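Local coordinates for protein 6-phospho-alpha-glucosidase (Merdibacter massiliensis, PDB 6VC6) that probably hydrolyses 6-phosphorylated alpha-glucosides with the help of bound NAD and manganese, as a family 4 glycoside hydrolase, at residues Arg44-Pro47 and Ile48-Gly52; Gly52-Leu55 and Phe56-Phe60; Leu217-Ile220 and Lys221-Lys225; Gly246-Gln249 and Thr250-Glu253. One frame throughout, in Å; residues are numbered along the deposited sequence.

Contact 1 (Arg44-Pro47 and Ile48-Gly52). With NAD (nicotinamide-adenine-dinucleotide), chain G.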
loop_
_atom_site.group_PDB
_atom_site.type_symbol
_atom_site.label_atom_id
_atom_site.label_comp_id
_atom_site.label_asym_id
_atom_site.label_seq_id
_atom_site.Cartn_x
_atom_site.Cartn_y
_atom_site.Cartn_z
ATOM N N ARG A 44 13.502 16.864 6.245
ATOM C CA ARG A 44 12.136 16.653 5.777
ATOM C C ARG A 44 11.189 16.341 6.929
ATOM O O ARG A 44 10.009 16.710 6.879
ATOM C CB ARG A 44 12.106 15.526 4.742
ATOM C CG ARG A 44 10.739 15.275 4.128
ATOM C CD ARG A 44 10.786 14.139 3.120
ATOM N NE ARG A 44 9.468 13.852 2.560
ATOM C CZ ARG A 44 8.944 14.492 1.520
ATOM N NH1 ARG A 44 9.625 15.462 0.923
ATOM N NH2 ARG A 44 7.737 14.165 1.077
ATOM N N GLN A 45 11.687 15.678 7.973
ATOM C CA GLN A 45 10.856 15.301 9.109
ATOM C C GLN A 45 10.662 16.440 10.104
ATOM O O GLN A 45 9.675 16.430 10.849
ATOM C CB GLN A 45 11.475 14.093 9.819
ATOM C CG GLN A 45 10.597 13.464 10.889
ATOM C CD GLN A 45 11.268 12.290 11.574
ATOM O OE1 GLN A 45 10.703 11.200 11.655
ATOM N NE2 GLN A 45 12.479 12.508 12.073
ATOM N N GLN A 46 11.562 17.424 10.118
ATOM C CA GLN A 46 11.528 18.452 11.158
ATOM C C GLN A 46 10.249 19.284 11.151
ATOM O O GLN A 46 9.644 19.443 12.226
ATOM C CB GLN A 46 12.771 19.339 11.042
ATOM C CG GLN A 46 12.859 20.415 12.110
ATOM C CD GLN A 46 13.945 21.431 11.823
ATOM O OE1 GLN A 46 13.663 22.592 11.532
ATOM N NE2 GLN A 46 15.198 20.997 11.905
ATOM N N PRO A 47 9.785 19.845 10.026
ATOM C CA PRO A 47 8.542 20.633 10.087
ATOM C C PRO A 47 7.324 19.805 10.451
ATOM O O PRO A 47 6.360 20.345 11.008
ATOM C CB PRO A 47 8.427 21.221 8.674
ATOM C CG PRO A 47 9.205 20.296 7.817
ATOM C CD PRO A 47 10.352 19.842 8.664
ATOM N N ILE A 48 7.336 18.505 10.154
ATOM C CA ILE A 48 6.229 17.647 10.562
ATOM C C ILE A 48 6.278 17.399 12.065
ATOM O O ILE A 48 5.242 17.392 12.741
ATOM C CB ILE A 48 6.256 16.332 9.761
ATOM C CG1 ILE A 48 5.869 16.597 8.305
ATOM C CG2 ILE A 48 5.328 15.302 10.382
ATOM C CD1 ILE A 48 6.327 15.524 7.346
ATOM N N GLY A 49 7.479 17.209 12.613
ATOM C CA GLY A 49 7.601 16.985 14.044
ATOM C C GLY A 49 7.281 18.220 14.863
ATOM O O GLY A 49 6.672 18.125 15.932
ATOM N N GLU A 50 7.693 19.395 14.381
ATOM C CA GLU A 50 7.361 20.631 15.083
ATOM C C GLU A 50 5.867 20.922 15.023
ATOM O O GLU A 50 5.308 21.484 15.971
ATOM C CB GLU A 50 8.159 21.798 14.506
ATOM C CG GLU A 50 9.660 21.683 14.718
ATOM C CD GLU A 50 10.045 21.675 16.185
ATOM O OE1 GLU A 50 9.391 22.384 16.979
ATOM O OE2 GLU A 50 11.001 20.958 16.546
ATOM N N PHE A 51 5.209 20.552 13.922
ATOM C CA PHE A 51 3.756 20.663 13.861
ATOM C C PHE A 51 3.097 19.735 14.872
ATOM O O PHE A 51 2.096 20.099 15.501
ATOM C CB PHE A 51 3.264 20.353 12.445
ATOM C CG PHE A 51 1.805 19.993 12.373
ATOM C CD1 PHE A 51 1.407 18.669 12.284
ATOM C CD2 PHE A 51 0.834 20.980 12.391
ATOM C CE1 PHE A 51 0.066 18.336 12.219
ATOM C CE2 PHE A 51 -0.508 20.653 12.324
ATOM C CZ PHE A 51 -0.892 19.329 12.239
ATOM N N GLY A 52 3.648 18.532 15.043
ATOM C CA GLY A 52 3.076 17.597 15.998
ATOM C C GLY A 52 3.197 18.077 17.431
ATOM O O GLY A 52 2.286 17.878 18.239
HETATM P PA NAD G . 6.976 10.519 0.899
HETATM O O1A NAD G . 6.170 11.774 1.132
HETATM O O2A NAD G . 8.230 10.574 0.060
HETATM O O5B NAD G . 7.360 9.889 2.328
HETATM C C5B NAD G . 8.382 8.903 2.432
HETATM C C4B NAD G . 9.195 9.148 3.692
HETATM O O4B NAD G . 9.916 7.965 4.044
HETATM C C3B NAD G . 10.215 10.252 3.462
HETATM O O3B NAD G . 10.103 11.228 4.500
HETATM C C2B NAD G . 11.564 9.571 3.552
HETATM O O2B NAD G . 12.506 10.404 4.230
HETATM C C1B NAD G . 11.266 8.314 4.350
HETATM N N9A NAD G . 12.201 7.212 4.014
HETATM C C8A NAD G . 12.632 6.858 2.788
HETATM N N7A NAD G . 13.490 5.807 2.860
HETATM C C5A NAD G . 13.621 5.479 4.159
HETATM C C6A NAD G . 14.371 4.468 4.942
HETATM N N6A NAD G . 15.179 3.567 4.333
HETATM N N1A NAD G . 14.221 4.474 6.285
HETATM C C2A NAD G . 13.422 5.362 6.907
HETATM N N3A NAD G . 12.715 6.304 6.261
HETATM C C4A NAD G . 12.774 6.413 4.913
HETATM O O3 NAD G . 6.016 9.377 0.296
HETATM P PN NAD G . 4.421 9.388 0.494
HETATM O O1N NAD G . 3.784 9.835 -0.801
HETATM O O2N NAD G . 4.075 10.073 1.795
HETATM O O5D NAD G . 4.159 7.813 0.665
HETATM C C5D NAD G . 4.419 7.173 1.912
HETATM C C4D NAD G . 4.404 5.668 1.691
HETATM O O4D NAD G . 3.107 5.144 1.982
HETATM C C3D NAD G . 4.703 5.340 0.236
HETATM O O3D NAD G . 5.675 4.293 0.185
HETATM C C2D NAD G . 3.397 4.813 -0.314
HETATM O O2D NAD G . 3.619 3.802 -1.298
HETATM C C1D NAD G . 2.746 4.246 0.933
HETATM N N1N NAD G . 1.299 4.101 0.794
HETATM C C2N NAD G . 0.816 2.858 0.788
HETATM C C3N NAD G . -0.540 2.617 0.663
HETATM C C7N NAD G . -1.027 1.199 0.658
HETATM O O7N NAD G . -2.172 0.959 0.313
HETATM N N7N NAD G . -0.182 0.236 1.023
HETATM C C4N NAD G . -1.412 3.693 0.555
HETATM C C5N NAD G . -0.886 4.981 0.560
HETATM C C6N NAD G . 0.489 5.162 0.689
#

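Contact 2 (Gly52-Leu55 and Phe56-Phe60)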
loop_
_atom_site.group_PDB
_atom_site.type_symbol
_atom_site.label_atom_id
_atom_site.label_comp_id
_atom_site.label_asym_id
_atom_site.label_seq_id
_atom_site.Cartn_x
_atom_site.Cartn_y
_atom_site.Cartn_z
ATOM N N GLY A 52 3.648 18.532 15.043
ATOM C CA GLY A 52 3.076 17.597 15.998
ATOM C C GLY A 52 3.197 18.077 17.431
ATOM O O GLY A 52 2.286 17.878 18.239
ATOM N N LYS A 53 4.320 18.718 17.766
ATOM C CA LYS A 53 4.500 19.225 19.123
ATOM C C LYS A 53 3.469 20.297 19.451
ATOM O O LYS A 53 2.979 20.370 20.584
ATOM C CB LYS A 53 5.918 19.767 19.298
ATOM C CG LYS A 53 6.991 18.690 19.292
ATOM C CD LYS A 53 8.162 19.062 20.188
ATOM C CE LYS A 53 9.028 20.135 19.548
ATOM N NZ LYS A 53 10.038 20.670 20.502
ATOM N N ILE A 54 3.171 21.150 18.483
ATOM C CA ILE A 54 2.118 22.128 18.673
ATOM C C ILE A 54 0.762 21.459 18.807
ATOM O O ILE A 54 -0.021 21.799 19.681
ATOM C CB ILE A 54 2.059 23.133 17.514
ATOM C CG1 ILE A 54 3.341 23.942 17.446
ATOM C CG2 ILE A 54 0.894 24.083 17.690
ATOM C CD1 ILE A 54 3.420 24.812 16.220
ATOM N N LEU A 55 0.496 20.497 17.936
ATOM C CA LEU A 55 -0.794 19.827 17.929
ATOM C C LEU A 55 -1.037 19.042 19.200
ATOM O O LEU A 55 -2.097 19.111 19.793
ATOM C CB LEU A 55 -0.884 18.895 16.728
ATOM C CG LEU A 55 -2.030 17.893 16.713
ATOM C CD1 LEU A 55 -3.284 18.533 16.154
ATOM C CD2 LEU A 55 -1.650 16.663 15.908
ATOM N N PHE A 56 -0.031 18.297 19.621
ATOM C CA PHE A 56 -0.133 17.496 20.825
ATOM C C PHE A 56 -0.256 18.341 22.085
ATOM O O PHE A 56 -0.980 17.989 23.008
ATOM C CB PHE A 56 0.985 16.465 20.892
ATOM C CG PHE A 56 0.927 15.456 19.784
ATOM C CD1 PHE A 56 -0.285 14.928 19.384
ATOM C CD2 PHE A 56 2.068 15.052 19.135
ATOM C CE1 PHE A 56 -0.351 14.005 18.362
ATOM C CE2 PHE A 56 2.010 14.131 18.112
ATOM C CZ PHE A 56 0.800 13.609 17.725
ATOM N N SER A 57 0.455 19.458 22.120
ATOM C CA SER A 57 0.363 20.342 23.261
ATOM C C SER A 57 -1.061 20.836 23.396
ATOM O O SER A 57 -1.599 20.883 24.486
ATOM C CB SER A 57 1.278 21.539 23.064
ATOM O OG SER A 57 2.567 21.268 23.559
ATOM N N GLU A 58 -1.664 21.218 22.280
ATOM C CA GLU A 58 -3.057 21.639 22.271
ATOM C C GLU A 58 -4.085 20.550 22.572
ATOM O O GLU A 58 -5.040 20.796 23.294
ATOM C CB GLU A 58 -3.405 22.338 20.957
ATOM C CG GLU A 58 -2.891 23.762 20.866
ATOM C CD GLU A 58 -3.711 24.618 19.929
ATOM O OE1 GLU A 58 -3.114 25.414 19.187
ATOM O OE2 GLU A 58 -4.949 24.500 19.935
ATOM N N ARG A 59 -3.908 19.362 22.001
ATOM C CA ARG A 59 -4.919 18.317 22.137
ATOM C C ARG A 59 -4.508 17.009 22.816
ATOM O O ARG A 59 -5.364 16.205 23.151
ATOM C CB ARG A 59 -5.553 18.017 20.779
ATOM C CG ARG A 59 -5.931 19.256 19.986
ATOM C CD ARG A 59 -7.286 19.117 19.312
ATOM N NE ARG A 59 -7.799 20.417 18.895
ATOM C CZ ARG A 59 -8.100 20.735 17.643
ATOM N NH1 ARG A 59 -7.956 19.844 16.677
ATOM N NH2 ARG A 59 -8.545 21.949 17.358
ATOM N N PHE A 60 -3.214 16.775 22.987
ATOM C CA PHE A 60 -2.751 15.559 23.650
ATOM C C PHE A 60 -1.589 15.845 24.596
ATOM O O PHE A 60 -0.463 15.423 24.347
ATOM C CB PHE A 60 -2.351 14.525 22.606
ATOM C CG PHE A 60 -2.555 13.107 23.042
ATOM C CD1 PHE A 60 -2.620 12.783 24.380
ATOM C CD2 PHE A 60 -2.663 12.096 22.109
ATOM C CE1 PHE A 60 -2.800 11.476 24.779
ATOM C CE2 PHE A 60 -2.842 10.788 22.500
ATOM C CZ PHE A 60 -2.910 10.475 23.837
#

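Contact 3 (Leu217-Ile220 and Lys221-Lys225)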
loop_
_atom_site.group_PDB
_atom_site.type_symbol
_atom_site.label_atom_id
_atom_site.label_comp_id
_atom_site.label_asym_id
_atom_site.label_seq_id
_atom_site.Cartn_x
_atom_site.Cartn_y
_atom_site.Cartn_z
ATOM N N LEU A 217 -23.999 -7.128 -4.700
ATOM C CA LEU A 217 -23.252 -6.985 -5.947
ATOM C C LEU A 217 -24.135 -6.871 -7.187
ATOM O O LEU A 217 -23.798 -6.061 -8.068
ATOM C CB LEU A 217 -22.263 -8.151 -6.084
ATOM C CG LEU A 217 -21.207 -8.038 -7.185
ATOM C CD1 LEU A 217 -20.440 -6.727 -7.077
ATOM C CD2 LEU A 217 -20.257 -9.226 -7.146
ATOM N N PRO A 218 -25.233 -7.627 -7.340
ATOM C CA PRO A 218 -26.094 -7.401 -8.517
ATOM C C PRO A 218 -26.611 -5.976 -8.623
ATOM O O PRO A 218 -26.665 -5.421 -9.727
ATOM C CB PRO A 218 -27.236 -8.405 -8.310
ATOM C CG PRO A 218 -26.627 -9.494 -7.516
ATOM C CD PRO A 218 -25.655 -8.825 -6.589
ATOM N N GLU A 219 -26.993 -5.365 -7.499
ATOM C CA GLU A 219 -27.448 -3.981 -7.532
ATOM C C GLU A 219 -26.294 -3.016 -7.778
ATOM O O GLU A 219 -26.487 -1.972 -8.412
ATOM C CB GLU A 219 -28.166 -3.633 -6.227
ATOM C CG GLU A 219 -28.883 -2.292 -6.238
ATOM C CD GLU A 219 -30.233 -2.350 -6.928
ATOM O OE1 GLU A 219 -30.662 -3.459 -7.314
ATOM O OE2 GLU A 219 -30.867 -1.286 -7.084
ATOM N N ILE A 220 -25.095 -3.350 -7.294
ATOM C CA ILE A 220 -23.943 -2.464 -7.461
ATOM C C ILE A 220 -23.632 -2.264 -8.939
ATOM O O ILE A 220 -23.402 -1.140 -9.398
ATOM C CB ILE A 220 -22.727 -3.018 -6.696
ATOM C CG1 ILE A 220 -22.925 -2.861 -5.187
ATOM C CG2 ILE A 220 -21.451 -2.319 -7.137
ATOM C CD1 ILE A 220 -21.983 -3.709 -4.362
ATOM N N LYS A 221 -23.626 -3.356 -9.709
ATOM C CA LYS A 221 -23.358 -3.246 -11.140
ATOM C C LYS A 221 -24.446 -2.461 -11.859
ATOM O O LYS A 221 -24.172 -1.819 -12.879
ATOM C CB LYS A 221 -23.222 -4.633 -11.767
ATOM C CG LYS A 221 -22.429 -5.629 -10.943
ATOM C CD LYS A 221 -22.530 -7.021 -11.543
ATOM C CE LYS A 221 -21.870 -8.057 -10.653
ATOM N NZ LYS A 221 -22.070 -9.443 -11.157
ATOM N N LYS A 222 -25.679 -2.499 -11.349
ATOM C CA LYS A 222 -26.775 -1.798 -12.011
ATOM C C LYS A 222 -26.597 -0.288 -11.920
ATOM O O LYS A 222 -26.745 0.425 -12.919
ATOM C CB LYS A 222 -28.112 -2.223 -11.403
ATOM C CG LYS A 222 -29.322 -1.678 -12.145
ATOM C CD LYS A 222 -30.278 -0.966 -11.203
ATOM C CE LYS A 222 -31.035 -1.954 -10.331
ATOM N NZ LYS A 222 -32.265 -1.348 -9.750
ATOM N N ILE A 223 -26.278 0.219 -10.726
ATOM C CA ILE A 223 -26.097 1.658 -10.564
ATOM C C ILE A 223 -24.830 2.128 -11.271
ATOM O O ILE A 223 -24.786 3.245 -11.803
ATOM C CB ILE A 223 -26.093 2.026 -9.066
ATOM C CG1 ILE A 223 -27.484 1.818 -8.466
ATOM C CG2 ILE A 223 -25.668 3.469 -8.858
ATOM C CD1 ILE A 223 -27.511 0.862 -7.303
ATOM N N ILE A 224 -23.793 1.288 -11.311
ATOM C CA ILE A 224 -22.561 1.656 -12.008
ATOM C C ILE A 224 -22.825 1.849 -13.496
ATOM O O ILE A 224 -22.303 2.782 -14.119
ATOM C CB ILE A 224 -21.468 0.598 -11.758
ATOM C CG1 ILE A 224 -20.897 0.746 -10.350
ATOM C CG2 ILE A 224 -20.354 0.718 -12.787
ATOM C CD1 ILE A 224 -19.781 -0.223 -10.033
ATOM N N LYS A 225 -23.648 0.977 -14.085
ATOM C CA LYS A 225 -23.925 1.073 -15.515
ATOM C C LYS A 225 -24.676 2.352 -15.865
ATOM O O LYS A 225 -24.484 2.905 -16.953
ATOM C CB LYS A 225 -24.718 -0.151 -15.977
ATOM C CG LYS A 225 -24.913 -0.240 -17.483
ATOM C CD LYS A 225 -26.051 -1.183 -17.840
ATOM C CE LYS A 225 -25.923 -1.691 -19.266
ATOM N NZ LYS A 225 -26.776 -2.887 -19.510
#

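Contact 4 (Gly246-Gln249 and Thr250-Glu253)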
loop_
_atom_site.group_PDB
_atom_site.type_symbol
_atom_site.label_atom_id
_atom_site.label_comp_id
_atom_site.label_asym_id
_atom_site.label_seq_id
_atom_site.Cartn_x
_atom_site.Cartn_y
_atom_site.Cartn_z
ATOM N N GLY A 246 -13.587 6.024 -12.336
ATOM C CA GLY A 246 -14.626 6.014 -13.349
ATOM C C GLY A 246 -14.455 4.913 -14.374
ATOM O O GLY A 246 -15.436 4.450 -14.962
ATOM N N PHE A 247 -13.215 4.472 -14.597
ATOM C CA PHE A 247 -12.932 3.423 -15.571
ATOM C C PHE A 247 -13.505 2.070 -15.170
ATOM O O PHE A 247 -13.563 1.168 -16.013
ATOM C CB PHE A 247 -11.421 3.309 -15.779
ATOM C CG PHE A 247 -11.033 2.498 -16.981
ATOM C CD1 PHE A 247 -11.180 3.013 -18.259
ATOM C CD2 PHE A 247 -10.515 1.222 -16.833
ATOM C CE1 PHE A 247 -10.821 2.268 -19.367
ATOM C CE2 PHE A 247 -10.155 0.474 -17.936
ATOM C CZ PHE A 247 -10.307 0.997 -19.205
ATOM N N VAL A 248 -13.928 1.904 -13.913
ATOM C CA VAL A 248 -14.494 0.618 -13.513
ATOM C C VAL A 248 -15.802 0.352 -14.248
ATOM O O VAL A 248 -16.160 -0.807 -14.497
ATOM C CB VAL A 248 -14.675 0.576 -11.981
ATOM C CG1 VAL A 248 -13.340 0.732 -11.267
ATOM C CG2 VAL A 248 -15.641 1.663 -11.537
ATOM N N GLN A 249 -16.506 1.401 -14.687
ATOM C CA GLN A 249 -17.717 1.204 -15.478
ATOM C C GLN A 249 -17.422 0.435 -16.760
ATOM O O GLN A 249 -18.168 -0.479 -17.130
ATOM C CB GLN A 249 -18.358 2.555 -15.797
ATOM C CG GLN A 249 -19.706 2.458 -16.493
ATOM C CD GLN A 249 -20.305 3.818 -16.797
ATOM O OE1 GLN A 249 -19.617 4.718 -17.277
ATOM N NE2 GLN A 249 -21.593 3.973 -16.516
ATOM N N THR A 250 -16.337 0.791 -17.452
ATOM C CA THR A 250 -15.943 0.055 -18.651
ATOM C C THR A 250 -15.558 -1.378 -18.307
ATOM O O THR A 250 -15.970 -2.327 -18.986
ATOM C CB THR A 250 -14.782 0.770 -19.345
ATOM O OG1 THR A 250 -15.222 2.042 -19.838
ATOM C CG2 THR A 250 -14.255 -0.063 -20.506
HETATM N N MSE A 251 -14.773 -1.551 -17.248
HETATM C CA MSE A 251 -14.275 -2.858 -16.837
HETATM C C MSE A 251 -15.405 -3.821 -16.484
HETATM O O MSE A 251 -15.330 -5.015 -16.773
HETATM C CB MSE A 251 -13.330 -2.698 -15.644
HETATM C CG MSE A 251 -12.312 -3.813 -15.480
HETATM SE SE MSE A 251 -10.608 -3.152 -14.785
HETATM C CE MSE A 251 -11.263 -1.705 -13.658
HETATM N N MSE A 252 -16.455 -3.292 -15.863
HETATM C CA MSE A 252 -17.573 -4.115 -15.411
HETATM C C MSE A 252 -18.528 -4.466 -16.548
HETATM O O MSE A 252 -19.356 -5.364 -16.414
HETATM C CB MSE A 252 -18.333 -3.409 -14.289
HETATM C CG MSE A 252 -17.549 -3.309 -12.992
HETATM SE SE MSE A 252 -18.667 -3.593 -11.424
HETATM C CE MSE A 252 -18.835 -5.531 -11.519
ATOM N N GLU A 253 -18.415 -3.747 -17.663
ATOM C CA GLU A 253 -19.186 -4.103 -18.847
ATOM C C GLU A 253 -18.473 -5.146 -19.697
ATOM O O GLU A 253 -19.132 -6.007 -20.295
ATOM C CB GLU A 253 -19.485 -2.849 -19.679
ATOM C CG GLU A 253 -19.644 -3.085 -21.174
ATOM C CD GLU A 253 -19.801 -1.791 -21.950
ATOM O OE1 GLU A 253 -19.425 -0.725 -21.419
ATOM O OE2 GLU A 253 -20.298 -1.844 -23.095
#

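Contact 1 (Arg44-Pro47 and Ile48-Gly52)
Gln-45 and Gly-49 meet through their backbones, Gly-49 N giving Gln-45 O a hydrogen bond of 2.9 Å, and Glu-50 N repeats the pattern on Gln-46 O. These bonds illustrate how a helix carries on past an internal proline. Helix 42-59 kinks at Pro-47, whose N has no hydrogen for the preceding turn, yet Pro-47 O still takes Phe-51 N at 3.1 Å. On the buried side Ile-48 reaches back along the helix and sets CD1 3.9 Å from Arg-44 O. The other side is looser: the CG atoms of Gln-46 and Glu-50 stand 4.3 Å apart, Gln-46 is exposed, and Glu-50 turns its OE2 to the hydroxyl of Tyr-67. The Arg-44 side chain runs out from the helix, extended as far as NE (chi1 -177°), which carries its guanidinium to NAD. There NH2 holds phosphate oxygen O1A at 2.9 Å, near the guanidinium plane, while NE makes a weak bond to ribose O3B; NH1 forms a salt bridge with Glu-292. A leucine in its place would probably leave O1A without this donor and Glu-292 without its opposite charge. The helix is the crossover between strands 32-38 and 64-68, with Phe-296 of helix 291-305 against Arg-44 and Ile-48, and Thr-16 and Pro-17 of helix 16-25 touching Ile-48 and Phe-51.

Contact 2 (Gly52-Leu55 and Phe56-Phe60)
Gly-52 O accepts Phe-56 N at 2.7 Å with an N-H...O angle of 167°, and the same four-residue step joins Ile-54 O to Glu-58 N and Leu-55 O to Arg-59 N. This is the last part of helix 42-59, the crossover helix of a beta-alpha-beta unit in the dinucleotide-binding portion of the enzyme, and Phe-60 is the first residue to leave helical geometry. The worked lesson lies in Phe-56. Its CG stands beside the backbone N (chi1 -64°), which folds the ring back over the preceding turn and brings CD2 to 3.0 Å from Gly-52 O. Because Gly-52 has no side chain, nothing projects from its CA toward CE2, where a beta carbon would fall close to the ring. Leu-55 comes to the same ring from the neighbouring position, its CD2 branch 3.8 Å from CE1; the two side chains cross obliquely. Outside the helix, Phe-65 of strand 64-68 meets the Phe-56 ring in a T-shaped stack, and Leu-20 and Val-24 of helix 16-25 also pack on it. An alanine here is likely to leave Phe-65 without its aromatic mate and open a gap between this helix and helix 16-25. The outer side is polar and largely exposed, although Glu-58 OE1 takes the backbone N of Leu-308. Ser-57 turns back on its own helix: Lys-53 O accepts Ser-57 N at 3.1 Å and, in a weak bond of the same length, Ser-57 OG.

Contact 3 (Leu217-Ile220 and Lys221-Lys225)
Leu-217 lays its branch point against the aliphatic end of Lys-221, CG to CE at 3.5 Å, one turn along helix 217-227. The lysine can lie so because its chain is extended beyond CG and runs back past Leu-217 O, and its NZ then finds the carbonyl oxygens of Pro-256 and Asp-257. Hydrocarbon and charge thus serve separate partners. On another side of the helix, Glu-219 and Lys-222 lie side by side and pair as a salt bridge, OE2 to NZ at 3.0 Å; the ammonium comes from above the carboxylate plane, about 35° out of it. A bend at chi2 (80°) brings the glutamate's carboxylate round to this partner, while its CG takes Ile-223 CD1 at 3.6 Å. Ile-220 and Ile-224 form a matching apolar pair, CG2 to CD1 at 3.9 Å, and both isoleucines press on helix 172-184, Ile-220 at Val-180 and Leu-184, Ile-224 at Leu-183. The backbone supports the set, Lys-221 N to Leu-217 O at 3.2 Å and Ile-224 N to Ile-220 O at 3.1 Å. With apolar residues turned to helix 172-184 and a surface ion pair one turn long, the arrangement is that of an amphipathic helix.

Contact 4 (Gly246-Gln249 and Thr250-Glu253)
The Phe-247 ring has Thr-250 CB over one face, 4.2 Å above the plane and offset toward the rim, while the methyl CE of Met-251 approaches it obliquely, 4.4 Å from CD2. Residues from outside gather round the same ring: Tyr-269 in an edge-to-face stack, Tyr-272 with its plane inclined by about 25°, and Lys-273 in a cation-pi contact. The example shows how an aromatic can be packed both by the residues that follow it and by neighbouring chain. Met-251, present as selenomethionine, bends at chi2 (145°) and chi3, which curls its methyl back to Val-248, with CE 4.0 Å from CG1. One residue on, selenomethionine Met-252 passes its CG 3.2 Å from Val-248 O before its end leads off to Leu-259 and Pro-260. Backbone bonds set the spacing: Met-251 N reaches Phe-247 O at 3.2 Å, and Met-252 N reaches Val-248 O at 2.9 Å. The Glu-253 N bond to Gln-249 O is longer, 3.3 Å, and weak. Between the side chains no hydrogen bond or ion pair joins the two segments. Their mutual hold is therefore one of shape and dispersion among the ring, the Thr-250 CB and the methyls of Val-248 and Met-251, with direction supplied by the backbone, while the ring's partnership with a positive charge lies outside the helix.

In the fold
From the N terminus, the chain enters contact 1 and runs straight into contact 2, which shares Gly-52 with it; both lie on helix 42-59, their centres 12 Å apart, one beginning where the other ends. Together they link the NAD site to the far end of that crossover. Contacts 3 and 4 follow in the C-terminal domain of the family 4 fold, on helices 217-227 and 248-254, and they touch: Ile-224 CD1 lies 3.8 Å from Met-252 SE. Each contact spans a turn or two of helix, so none closes a long loop and none nests within another. Some 44 Å separate the centres of contacts 1 and 3, which lie on opposite sides of the chain's centre.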